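PDB 2C0R: phosphoserine aminotransferase from Bacillus circulans, which interconverts 3-phosphohydroxypyruvate and phosphoserine, and likewise the phosphohydroxythreonine pair, with glutamate/2-oxoglutarate and pyridoxal phosphate, in the biosynthesis of serine and pyridoxine. Local coordinates for residues A[15-26]-A[246-257]; A[176-184]-A[261-269]. The protein carries 1 engineered substitution. All coordinates share one frame; numbering follows the deposited sequence.

Contact 1: residues A[15-26]-A[246-257]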
loop_
_atom_site.group_PDB
_atom_site.type_symbol
_atom_site.label_atom_id
_atom_site.label_comp_id
_atom_site.label_asym_id
_atom_site.label_seq_id
_atom_site.Cartn_x
_atom_site.Cartn_y
_atom_site.Cartn_z
ATOM N N LEU A 15 -9.970 -13.328 -7.027
ATOM C CA LEU A 15 -11.069 -12.581 -6.475
ATOM C C LEU A 15 -12.393 -13.133 -6.974
ATOM O O LEU A 15 -12.368 -13.748 -8.033
ATOM C CB LEU A 15 -10.998 -11.079 -6.865
ATOM C CG LEU A 15 -10.163 -10.295 -5.840
ATOM C CD1 LEU A 15 -8.711 -10.217 -6.294
ATOM C CD2 LEU A 15 -10.720 -8.903 -5.614
ATOM N N PRO A 16 -13.492 -12.912 -6.272
ATOM C CA PRO A 16 -14.802 -13.342 -6.809
ATOM C C PRO A 16 -15.076 -12.637 -8.134
ATOM O O PRO A 16 -14.925 -11.395 -8.203
ATOM C CB PRO A 16 -15.771 -12.867 -5.732
ATOM C CG PRO A 16 -14.952 -12.847 -4.473
ATOM C CD PRO A 16 -13.633 -12.273 -4.969
ATOM N N LEU A 17 -15.447 -13.381 -9.164
ATOM C CA LEU A 17 -15.736 -12.723 -10.459
ATOM C C LEU A 17 -16.780 -11.614 -10.302
ATOM O O LEU A 17 -16.670 -10.575 -10.940
ATOM C CB LEU A 17 -16.249 -13.738 -11.465
ATOM C CG LEU A 17 -16.543 -13.197 -12.851
ATOM C CD1 LEU A 17 -15.378 -12.386 -13.424
ATOM C CD2 LEU A 17 -16.884 -14.377 -13.766
ATOM N N GLU A 18 -17.764 -11.813 -9.423
ATOM C CA GLU A 18 -18.830 -10.817 -9.226
ATOM C C GLU A 18 -18.249 -9.515 -8.670
ATOM O O GLU A 18 -18.668 -8.388 -8.987
ATOM C CB GLU A 18 -19.897 -11.294 -8.243
ATOM C CG GLU A 18 -19.367 -12.222 -7.168
ATOM C CD GLU A 18 -19.450 -13.710 -7.427
ATOM O OE1 GLU A 18 -18.654 -14.261 -8.227
ATOM O OE2 GLU A 18 -20.305 -14.384 -6.790
ATOM N N VAL A 19 -17.284 -9.655 -7.789
ATOM C CA VAL A 19 -16.652 -8.460 -7.224
ATOM C C VAL A 19 -15.877 -7.724 -8.302
ATOM O O VAL A 19 -15.946 -6.495 -8.373
ATOM C CB VAL A 19 -15.721 -8.879 -6.081
ATOM C CG1 VAL A 19 -14.804 -7.722 -5.723
ATOM C CG2 VAL A 19 -16.567 -9.305 -4.893
ATOM N N LEU A 20 -15.131 -8.453 -9.145
ATOM C CA LEU A 20 -14.408 -7.816 -10.227
ATOM C C LEU A 20 -15.398 -7.140 -11.158
ATOM O O LEU A 20 -15.159 -6.048 -11.607
ATOM C CB LEU A 20 -13.604 -8.842 -10.991
ATOM C CG LEU A 20 -12.456 -9.501 -10.232
ATOM C CD1 LEU A 20 -11.867 -10.619 -11.068
ATOM C CD2 LEU A 20 -11.384 -8.478 -9.907
ATOM N N GLU A 21 -16.513 -7.784 -11.452
ATOM C CA GLU A 21 -17.489 -7.181 -12.363
ATOM C C GLU A 21 -18.107 -5.928 -11.761
ATOM O O GLU A 21 -18.347 -4.928 -12.460
ATOM C CB GLU A 21 -18.572 -8.178 -12.715
ATOM C CG GLU A 21 -18.022 -9.345 -13.557
ATOM C CD GLU A 21 -19.132 -10.360 -13.807
ATOM O OE1 GLU A 21 -20.172 -10.305 -13.090
ATOM O OE2 GLU A 21 -18.939 -11.186 -14.724
ATOM N N ARG A 22 -18.401 -5.949 -10.476
ATOM C CA ARG A 22 -18.985 -4.786 -9.798
ATOM C C ARG A 22 -18.013 -3.600 -9.798
ATOM O O ARG A 22 -18.380 -2.449 -10.082
ATOM C CB ARG A 22 -19.331 -5.130 -8.338
ATOM C CG ARG A 22 -20.633 -5.876 -8.131
ATOM C CD ARG A 22 -20.818 -6.569 -6.784
ATOM N NE ARG A 22 -21.597 -7.805 -6.873
ATOM C CZ ARG A 22 -21.512 -8.824 -6.023
ATOM N NH1 ARG A 22 -20.647 -8.709 -5.010
ATOM N NH2 ARG A 22 -22.241 -9.951 -6.124
ATOM N N ALA A 23 -16.777 -3.895 -9.421
ATOM C CA ALA A 23 -15.758 -2.856 -9.337
ATOM C C ALA A 23 -15.485 -2.299 -10.750
ATOM O O ALA A 23 -15.306 -1.077 -10.913
ATOM C CB ALA A 23 -14.509 -3.351 -8.673
ATOM N N GLN A 24 -15.475 -3.209 -11.738
ATOM C CA GLN A 24 -15.248 -2.702 -13.079
ATOM C C GLN A 24 -16.341 -1.737 -13.515
ATOM O O GLN A 24 -16.108 -0.685 -14.089
ATOM C CB GLN A 24 -15.195 -3.904 -14.059
ATOM C CG GLN A 24 -15.100 -3.384 -15.525
ATOM C CD GLN A 24 -15.162 -4.586 -16.468
ATOM O OE1 GLN A 24 -16.096 -5.417 -16.383
ATOM N NE2 GLN A 24 -14.177 -4.692 -17.312
ATOM N N ALA A 25 -17.589 -2.089 -13.198
ATOM C CA ALA A 25 -18.686 -1.265 -13.707
ATOM C C ALA A 25 -18.684 0.145 -13.127
ATOM O O ALA A 25 -19.073 1.103 -13.824
ATOM C CB ALA A 25 -20.002 -1.968 -13.406
ATOM N N GLU A 26 -18.219 0.319 -11.901
ATOM C CA GLU A 26 -18.173 1.680 -11.327
ATOM C C GLU A 26 -16.770 2.238 -11.243
ATOM O O GLU A 26 -16.516 3.240 -10.581
ATOM C CB GLU A 26 -18.872 1.718 -9.977
ATOM C CG GLU A 26 -18.191 0.927 -8.886
ATOM C CD GLU A 26 -18.989 0.857 -7.607
ATOM O OE1 GLU A 26 -20.110 1.402 -7.521
ATOM O OE2 GLU A 26 -18.513 0.289 -6.611
ATOM N N TYR A 246 -11.624 -0.072 -0.531
ATOM C CA TYR A 246 -12.857 -0.198 -1.270
ATOM C C TYR A 246 -13.076 -1.639 -1.751
ATOM O O TYR A 246 -14.187 -2.187 -1.673
ATOM C CB TYR A 246 -12.815 0.780 -2.459
ATOM C CG TYR A 246 -13.747 0.407 -3.585
ATOM C CD1 TYR A 246 -15.114 0.716 -3.554
ATOM C CD2 TYR A 246 -13.256 -0.248 -4.716
ATOM C CE1 TYR A 246 -15.931 0.371 -4.585
ATOM C CE2 TYR A 246 -14.073 -0.604 -5.756
ATOM C CZ TYR A 246 -15.413 -0.288 -5.679
ATOM O OH TYR A 246 -16.199 -0.648 -6.736
ATOM N N MET A 247 -12.019 -2.273 -2.240
ATOM C CA MET A 247 -12.159 -3.654 -2.744
ATOM C C MET A 247 -12.329 -4.640 -1.604
ATOM O O MET A 247 -13.131 -5.581 -1.732
ATOM C CB MET A 247 -10.930 -4.049 -3.542
ATOM C CG MET A 247 -10.725 -3.458 -4.920
ATOM S SD MET A 247 -12.100 -3.776 -6.060
ATOM C CE MET A 247 -11.813 -5.487 -6.512
ATOM N N VAL A 248 -11.641 -4.452 -0.486
ATOM C CA VAL A 248 -11.938 -5.253 0.709
ATOM C C VAL A 248 -13.409 -5.138 1.076
ATOM O O VAL A 248 -14.094 -6.143 1.357
ATOM C CB VAL A 248 -11.025 -4.833 1.886
ATOM C CG1 VAL A 248 -11.467 -5.489 3.198
ATOM C CG2 VAL A 248 -9.573 -5.198 1.572
ATOM N N ASN A 249 -13.929 -3.906 1.052
ATOM C CA ASN A 249 -15.369 -3.743 1.374
ATOM C C ASN A 249 -16.237 -4.600 0.474
ATOM O O ASN A 249 -17.148 -5.290 0.931
ATOM C CB ASN A 249 -15.715 -2.256 1.296
ATOM C CG ASN A 249 -17.045 -1.951 1.974
ATOM O OD1 ASN A 249 -17.374 -2.423 3.063
ATOM N ND2 ASN A 249 -17.801 -1.107 1.297
ATOM N N GLU A 250 -15.922 -4.595 -0.820
ATOM C CA GLU A 250 -16.703 -5.419 -1.766
ATOM C C GLU A 250 -16.536 -6.885 -1.481
ATOM O O GLU A 250 -17.496 -7.679 -1.586
ATOM C CB GLU A 250 -16.258 -5.061 -3.190
ATOM C CG GLU A 250 -16.689 -3.667 -3.629
ATOM C CD GLU A 250 -18.178 -3.398 -3.443
ATOM O OE1 GLU A 250 -18.512 -2.372 -2.819
ATOM O OE2 GLU A 250 -19.006 -4.221 -3.893
ATOM N N VAL A 251 -15.340 -7.319 -1.129
ATOM C CA VAL A 251 -15.160 -8.739 -0.832
ATOM C C VAL A 251 -15.909 -9.145 0.415
ATOM O O VAL A 251 -16.506 -10.231 0.492
ATOM C CB VAL A 251 -13.665 -9.106 -0.714
ATOM C CG1 VAL A 251 -13.524 -10.517 -0.166
ATOM C CG2 VAL A 251 -12.944 -8.991 -2.054
ATOM N N LEU A 252 -15.950 -8.280 1.411
ATOM C CA LEU A 252 -16.686 -8.590 2.633
ATOM C C LEU A 252 -18.177 -8.723 2.353
ATOM O O LEU A 252 -18.849 -9.597 2.915
ATOM C CB LEU A 252 -16.453 -7.544 3.738
ATOM C CG LEU A 252 -14.979 -7.353 4.148
ATOM C CD1 LEU A 252 -14.937 -6.210 5.137
ATOM C CD2 LEU A 252 -14.393 -8.622 4.733
ATOM N N LYS A 253 -18.696 -7.849 1.495
ATOM C CA LYS A 253 -20.093 -8.030 1.072
ATOM C C LYS A 253 -20.314 -9.403 0.458
ATOM O O LYS A 253 -21.281 -10.077 0.732
ATOM C CB LYS A 253 -20.447 -6.946 0.063
ATOM C CG LYS A 253 -20.677 -5.552 0.634
ATOM C CD LYS A 253 -20.739 -4.550 -0.534
ATOM C CE LYS A 253 -20.798 -3.107 0.027
ATOM N NZ LYS A 253 -20.824 -2.141 -1.111
ATOM N N TRP A 254 -19.380 -9.809 -0.411
ATOM C CA TRP A 254 -19.534 -11.131 -1.061
ATOM C C TRP A 254 -19.466 -12.245 -0.029
ATOM O O TRP A 254 -20.218 -13.209 -0.117
ATOM C CB TRP A 254 -18.452 -11.217 -2.135
ATOM C CG TRP A 254 -18.306 -12.556 -2.790
ATOM C CD1 TRP A 254 -18.980 -12.990 -3.927
ATOM C CD2 TRP A 254 -17.467 -13.660 -2.401
ATOM N NE1 TRP A 254 -18.594 -14.274 -4.246
ATOM C CE2 TRP A 254 -17.677 -14.697 -3.326
ATOM C CE3 TRP A 254 -16.561 -13.859 -1.355
ATOM C CZ2 TRP A 254 -17.004 -15.915 -3.224
ATOM C CZ3 TRP A 254 -15.890 -15.061 -1.252
ATOM C CH2 TRP A 254 -16.119 -16.082 -2.187
ATOM N N ILE A 255 -18.587 -12.131 0.977
ATOM C CA ILE A 255 -18.543 -13.221 1.980
ATOM C C ILE A 255 -19.883 -13.322 2.670
ATOM O O ILE A 255 -20.402 -14.422 2.929
ATOM C CB ILE A 255 -17.401 -12.965 2.990
ATOM C CG1 ILE A 255 -16.024 -13.050 2.362
ATOM C CG2 ILE A 255 -17.497 -13.979 4.150
ATOM C CD1 ILE A 255 -14.836 -12.667 3.245
ATOM N N GLU A 256 -20.459 -12.157 2.964
ATOM C CA GLU A 256 -21.772 -12.182 3.635
ATOM C C GLU A 256 -22.759 -12.881 2.718
ATOM O O GLU A 256 -23.580 -13.697 3.160
ATOM C CB GLU A 256 -22.193 -10.759 4.013
ATOM C CG GLU A 256 -23.588 -10.634 4.563
ATOM C CD GLU A 256 -23.819 -11.033 6.003
ATOM O OE1 GLU A 256 -24.743 -10.433 6.614
ATOM O OE2 GLU A 256 -23.135 -11.934 6.547
ATOM N N GLU A 257 -22.704 -12.594 1.425
ATOM C CA GLU A 257 -23.661 -13.192 0.493
ATOM C C GLU A 257 -23.497 -14.693 0.349
ATOM O O GLU A 257 -24.416 -15.380 -0.104
ATOM C CB GLU A 257 -23.460 -12.654 -0.922
ATOM C CG GLU A 257 -23.846 -11.224 -1.158
ATOM C CD GLU A 257 -23.392 -10.740 -2.535
ATOM O OE1 GLU A 257 -22.515 -11.379 -3.170
ATOM O OE2 GLU A 257 -23.933 -9.707 -2.964
HETATM O O HOH W 1 -19.246 -7.113 -3.697
HETATM O O HOH W 2 -14.510 0.698 -8.811
HETATM O O HOH W 3 -19.809 -0.228 -4.202
#
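Trp254 receives residues 15-26 on both a face and an edge of its indole. Its CB touches CG2 of Val19 at 3.8 Å. Trp254 CG is anti to its own backbone N (chi1 172°), which turns one face of the ring to Pro16; Pro16 CG lies 3.4 Å from Trp254 CD2, over the middle of that face, and Pro16 CB makes a CH-pi contact with the five-membered ring. CD1 runs against CG of Glu18. At the indole edge NE1 gives a weak, bent hydrogen bond to OE2 of Glu18 (3.1 Å, 135° at the hydrogen), the carboxylate standing perpendicular to the ring; the stronger partner of that carboxylate is Arg258. Cutting Trp254 back to an alanine would probably leave the ring of Pro16, at the N-cap of helix 17-25, without its aromatic partner and Glu18 OE2 without the indole N-H. The axes of segments 17-25 and 246-257, the latter part of helix 242-257, approach to 9.7 Å at 136°, and Val19 is the knob, set in a hole formed by Met247, Glu250, Val251 and Trp254. Bent at chi2 and chi3, Met247 brings CE to 3.7 Å from CD2 of Leu15 and SD to CB of Ala23. Polar groups flank this core. The Tyr246 hydroxyl makes a very short bond (2.5 Å) to Glu26 OE2, which lies in the plane of the phenol ring. Arg22 NH2 bridges to Glu257 OE1 on its syn side at 3.3 Å, tilted out of the guanidinium plane, while a water joins Arg22 NH1 to OE2 and the backbone O of Glu250.

Contact 2: residues A[176-184]-A[261-269]; sequences SDILSRPFD and LEGVQQANR. With PLP (pyridoxal-5'-phosphate), chain C.
The loop that leaves the cofactor pocket after strand 170-173 makes a type II beta turn, Asp177 to Ser180, and then lies against helix 260-280. Ser176, at the start of this loop, belongs to the pyridoxal-5'-phosphate pocket, its CB 3.9 Å from O3 of the cofactor. Leu261 CD2 meets the turn at Leu179 CB (3.7 Å), and its CD1 the backbone O of Arg181 just beyond. Val264 CG2 touches the carbonyl oxygens of Leu179 and Ser180. CA of Gln265 makes a CA-H...O contact with Ser180 O, and its extended side chain crosses Pro182 at about a right angle, OE1 3.4 Å from Pro182 CD. Within the turn, Asp177 O accepts both the amide and OG of Ser180, the hydroxyl on a lone pair at 2.6 Å. Arg181 NH1 pairs with Asp177 OD2 (2.7 Å) and NH2 bonds to Phe159 O. Across the contact a water gives a hydrogen to Ser180 O at 2.8 Å and accepts one from Asn268 ND2, which also bonds Asn340; Asn268 OD1 is bonded to Lys271. With no direct hydrogen bond between the segments, the loop rests on the helix mainly through nonpolar contacts and this water, while bonds within the turn and to neighbouring residues hold its polar groups.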
loop_
_atom_site.group_PDB
_atom_site.type_symbol
_atom_site.label_atom_id
_atom_site.label_comp_id
_atom_site.label_asym_id
_atom_site.label_seq_id
_atom_site.Cartn_x
_atom_site.Cartn_y
_atom_site.Cartn_z
ATOM N N SER A 176 -3.119 -16.009 5.276
ATOM C CA SER A 176 -3.639 -16.910 4.259
ATOM C C SER A 176 -4.908 -17.638 4.686
ATOM O O SER A 176 -5.348 -18.502 3.912
ATOM C CB SER A 176 -2.526 -17.830 3.808
ATOM O OG SER A 176 -1.906 -18.476 4.902
ATOM N N ASP A 177 -5.541 -17.282 5.802
ATOM C CA ASP A 177 -6.828 -17.951 6.093
ATOM C C ASP A 177 -7.822 -17.016 6.784
ATOM O O ASP A 177 -8.907 -17.435 7.195
ATOM C CB ASP A 177 -6.676 -19.253 6.862
ATOM C CG ASP A 177 -6.334 -19.116 8.340
ATOM O OD1 ASP A 177 -6.233 -17.997 8.856
ATOM O OD2 ASP A 177 -6.175 -20.190 8.960
ATOM N N ILE A 178 -7.542 -15.703 6.909
ATOM C CA ILE A 178 -8.499 -14.859 7.616
ATOM C C ILE A 178 -9.816 -14.807 6.889
ATOM O O ILE A 178 -9.889 -14.677 5.653
ATOM C CB ILE A 178 -7.921 -13.439 7.812
ATOM C CG1 ILE A 178 -8.663 -12.740 8.965
ATOM C CG2 ILE A 178 -7.955 -12.663 6.516
ATOM C CD1 ILE A 178 -8.047 -11.411 9.345
ATOM N N LEU A 179 -10.894 -14.886 7.638
ATOM C CA LEU A 179 -12.271 -14.934 7.124
ATOM C C LEU A 179 -12.504 -16.100 6.156
ATOM O O LEU A 179 -13.355 -16.019 5.285
ATOM C CB LEU A 179 -12.691 -13.596 6.482
ATOM C CG LEU A 179 -12.420 -12.351 7.296
ATOM C CD1 LEU A 179 -13.061 -11.142 6.577
ATOM C CD2 LEU A 179 -12.940 -12.432 8.733
ATOM N N SER A 180 -11.794 -17.204 6.424
ATOM C CA SER A 180 -12.113 -18.475 5.769
ATOM C C SER A 180 -12.947 -19.358 6.687
ATOM O O SER A 180 -13.478 -20.386 6.233
ATOM C CB SER A 180 -10.852 -19.243 5.400
ATOM O OG SER A 180 -10.119 -19.635 6.529
ATOM N N ARG A 181 -13.058 -18.964 7.947
ATOM C CA ARG A 181 -13.649 -19.850 8.934
ATOM C C ARG A 181 -14.015 -19.025 10.158
ATOM O O ARG A 181 -13.326 -18.046 10.424
ATOM C CB ARG A 181 -12.693 -20.992 9.339
ATOM C CG ARG A 181 -11.291 -20.575 9.726
ATOM C CD ARG A 181 -10.562 -21.457 10.735
ATOM N NE ARG A 181 -9.172 -20.961 10.823
ATOM C CZ ARG A 181 -8.170 -21.753 11.210
ATOM N NH1 ARG A 181 -6.910 -21.308 11.279
ATOM N NH2 ARG A 181 -8.456 -23.025 11.544
ATOM N N PRO A 182 -15.038 -19.403 10.885
ATOM C CA PRO A 182 -15.312 -18.722 12.154
ATOM C C PRO A 182 -14.136 -18.954 13.091
ATOM O O PRO A 182 -13.458 -19.972 13.125
ATOM C CB PRO A 182 -16.540 -19.443 12.707
ATOM C CG PRO A 182 -17.148 -20.129 11.524
ATOM C CD PRO A 182 -16.000 -20.487 10.602
ATOM N N PHE A 183 -13.897 -17.923 13.899
ATOM C CA PHE A 183 -13.039 -18.016 15.049
ATOM C C PHE A 183 -13.507 -16.946 16.039
ATOM O O PHE A 183 -14.184 -15.985 15.654
ATOM C CB PHE A 183 -11.563 -17.876 14.697
ATOM C CG PHE A 183 -11.093 -16.510 14.259
ATOM C CD1 PHE A 183 -10.505 -15.593 15.126
ATOM C CD2 PHE A 183 -11.245 -16.152 12.942
ATOM C CE1 PHE A 183 -10.094 -14.332 14.704
ATOM C CE2 PHE A 183 -10.814 -14.919 12.477
ATOM C CZ PHE A 183 -10.218 -14.039 13.354
ATOM N N ASP A 184 -13.100 -17.214 17.277
ATOM C CA ASP A 184 -13.441 -16.271 18.353
ATOM C C ASP A 184 -12.335 -15.229 18.454
ATOM O O ASP A 184 -11.253 -15.529 18.972
ATOM C CB ASP A 184 -13.605 -17.019 19.672
ATOM C CG ASP A 184 -13.899 -16.164 20.890
ATOM O OD1 ASP A 184 -14.240 -14.960 20.688
ATOM O OD2 ASP A 184 -13.800 -16.713 22.015
ATOM N N LEU A 261 -18.981 -16.553 7.435
ATOM C CA LEU A 261 -17.826 -17.390 7.621
ATOM C C LEU A 261 -18.210 -18.857 7.673
ATOM O O LEU A 261 -17.420 -19.680 7.211
ATOM C CB LEU A 261 -17.091 -16.968 8.914
ATOM C CG LEU A 261 -16.615 -15.518 8.933
ATOM C CD1 LEU A 261 -15.777 -15.245 10.162
ATOM C CD2 LEU A 261 -15.850 -15.215 7.645
ATOM N N GLU A 262 -19.386 -19.166 8.189
ATOM C CA GLU A 262 -19.827 -20.566 8.143
ATOM C C GLU A 262 -20.026 -21.021 6.703
ATOM O O GLU A 262 -19.690 -22.143 6.349
ATOM C CB GLU A 262 -21.142 -20.756 8.900
ATOM C CG GLU A 262 -20.997 -20.717 10.394
ATOM C CD GLU A 262 -20.451 -21.967 11.032
ATOM O OE1 GLU A 262 -20.136 -22.920 10.286
ATOM O OE2 GLU A 262 -20.373 -21.941 12.285
ATOM N N GLY A 263 -20.560 -20.128 5.862
ATOM C CA GLY A 263 -20.784 -20.538 4.465
ATOM C C GLY A 263 -19.475 -20.739 3.725
ATOM O O GLY A 263 -19.402 -21.768 3.021
ATOM N N VAL A 264 -18.500 -19.829 3.837
ATOM C CA VAL A 264 -17.268 -19.994 3.100
ATOM C C VAL A 264 -16.495 -21.182 3.649
ATOM O O VAL A 264 -15.865 -21.939 2.899
ATOM C CB VAL A 264 -16.368 -18.736 3.037
ATOM C CG1 VAL A 264 -17.092 -17.675 2.190
ATOM C CG2 VAL A 264 -16.008 -18.209 4.406
ATOM N N GLN A 265 -16.609 -21.431 4.945
ATOM C CA GLN A 265 -15.942 -22.590 5.530
ATOM C C GLN A 265 -16.454 -23.868 4.902
ATOM O O GLN A 265 -15.663 -24.766 4.562
ATOM C CB GLN A 265 -16.163 -22.591 7.061
ATOM C CG GLN A 265 -15.379 -23.752 7.689
ATOM C CD GLN A 265 -15.599 -23.852 9.180
ATOM O OE1 GLN A 265 -16.704 -23.706 9.715
ATOM N NE2 GLN A 265 -14.470 -24.110 9.839
ATOM N N GLN A 266 -17.779 -23.954 4.788
ATOM C CA GLN A 266 -18.350 -25.181 4.217
ATOM C C GLN A 266 -17.914 -25.357 2.794
ATOM O O GLN A 266 -17.575 -26.477 2.369
ATOM C CB GLN A 266 -19.867 -25.062 4.350
ATOM C CG GLN A 266 -20.627 -26.176 3.642
ATOM C CD GLN A 266 -22.114 -26.031 3.841
ATOM O OE1 GLN A 266 -22.740 -26.877 4.464
ATOM N NE2 GLN A 266 -22.756 -25.000 3.330
ATOM N N ALA A 267 -17.938 -24.235 2.044
ATOM C CA ALA A 267 -17.519 -24.300 0.644
ATOM C C ALA A 267 -16.049 -24.677 0.492
ATOM O O ALA A 267 -15.665 -25.466 -0.395
ATOM C CB ALA A 267 -17.775 -22.986 -0.081
ATOM N N ASN A 268 -15.199 -24.137 1.323
ATOM C CA ASN A 268 -13.781 -24.444 1.253
ATOM C C ASN A 268 -13.506 -25.863 1.723
ATOM O O ASN A 268 -12.613 -26.470 1.154
ATOM C CB ASN A 268 -13.026 -23.441 2.142
ATOM C CG ASN A 268 -13.129 -22.016 1.651
ATOM O OD1 ASN A 268 -13.459 -21.762 0.499
ATOM N ND2 ASN A 268 -12.866 -21.081 2.552
ATOM N N ARG A 269 -14.243 -26.354 2.735
ATOM C CA ARG A 269 -13.995 -27.747 3.145
ATOM C C ARG A 269 -14.304 -28.678 1.993
ATOM O O ARG A 269 -13.613 -29.683 1.772
ATOM C CB ARG A 269 -14.860 -28.029 4.364
ATOM C CG ARG A 269 -14.748 -29.477 4.890
ATOM C CD ARG A 269 -13.566 -29.748 5.753
ATOM N NE ARG A 269 -12.246 -29.768 5.137
ATOM C CZ ARG A 269 -11.733 -30.862 4.571
ATOM N NH1 ARG A 269 -12.414 -32.011 4.500
ATOM N NH2 ARG A 269 -10.514 -30.775 4.063
HETATM N N1 PLP C . 2.348 -14.292 6.364
HETATM C C2 PLP C . 1.714 -15.256 5.640
HETATM C C2A PLP C . 1.074 -16.399 6.425
HETATM C C3 PLP C . 1.648 -15.177 4.280
HETATM O O3 PLP C . 0.965 -16.099 3.551
HETATM C C4 PLP C . 2.176 -14.059 3.657
HETATM C C4A PLP C . 2.103 -13.961 2.132
HETATM C C5 PLP C . 2.884 -13.139 4.401
HETATM C C6 PLP C . 2.904 -13.195 5.758
HETATM C C5A PLP C . 3.623 -11.984 3.710
HETATM O O4P PLP C . 2.689 -11.010 3.256
HETATM P P PLP C . 3.151 -9.684 2.503
HETATM O O1P PLP C . 1.903 -8.858 2.365
HETATM O O2P PLP C . 3.688 -10.175 1.175
HETATM O O3P PLP C . 4.203 -9.061 3.349
HETATM O O HOH W 4 -12.100 -22.518 5.135
#

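Overall arrangement
From the N terminus, helix 17-25 is the first helix, and contact 1 brings it against helix 242-257 about 220 residues later, closing a loop that includes the seven-stranded mixed sheet. The chain passes through 176-184, between strands 170-173 and 190-194, before it reaches 246-257. Contact 2 then closes on 261-269, in the helix that follows directly, so the two closures cross instead of nesting. Their centres lie about 17 Å apart. Helix 242-257 serves both: while one side receives residues 15-26, Leu252 and Ile255 pack on Leu179, and Ile255 also on Leu261 and Val264. The N-terminal helix, the cofactor-side loop and helix 260-280 are thus joined through one helix.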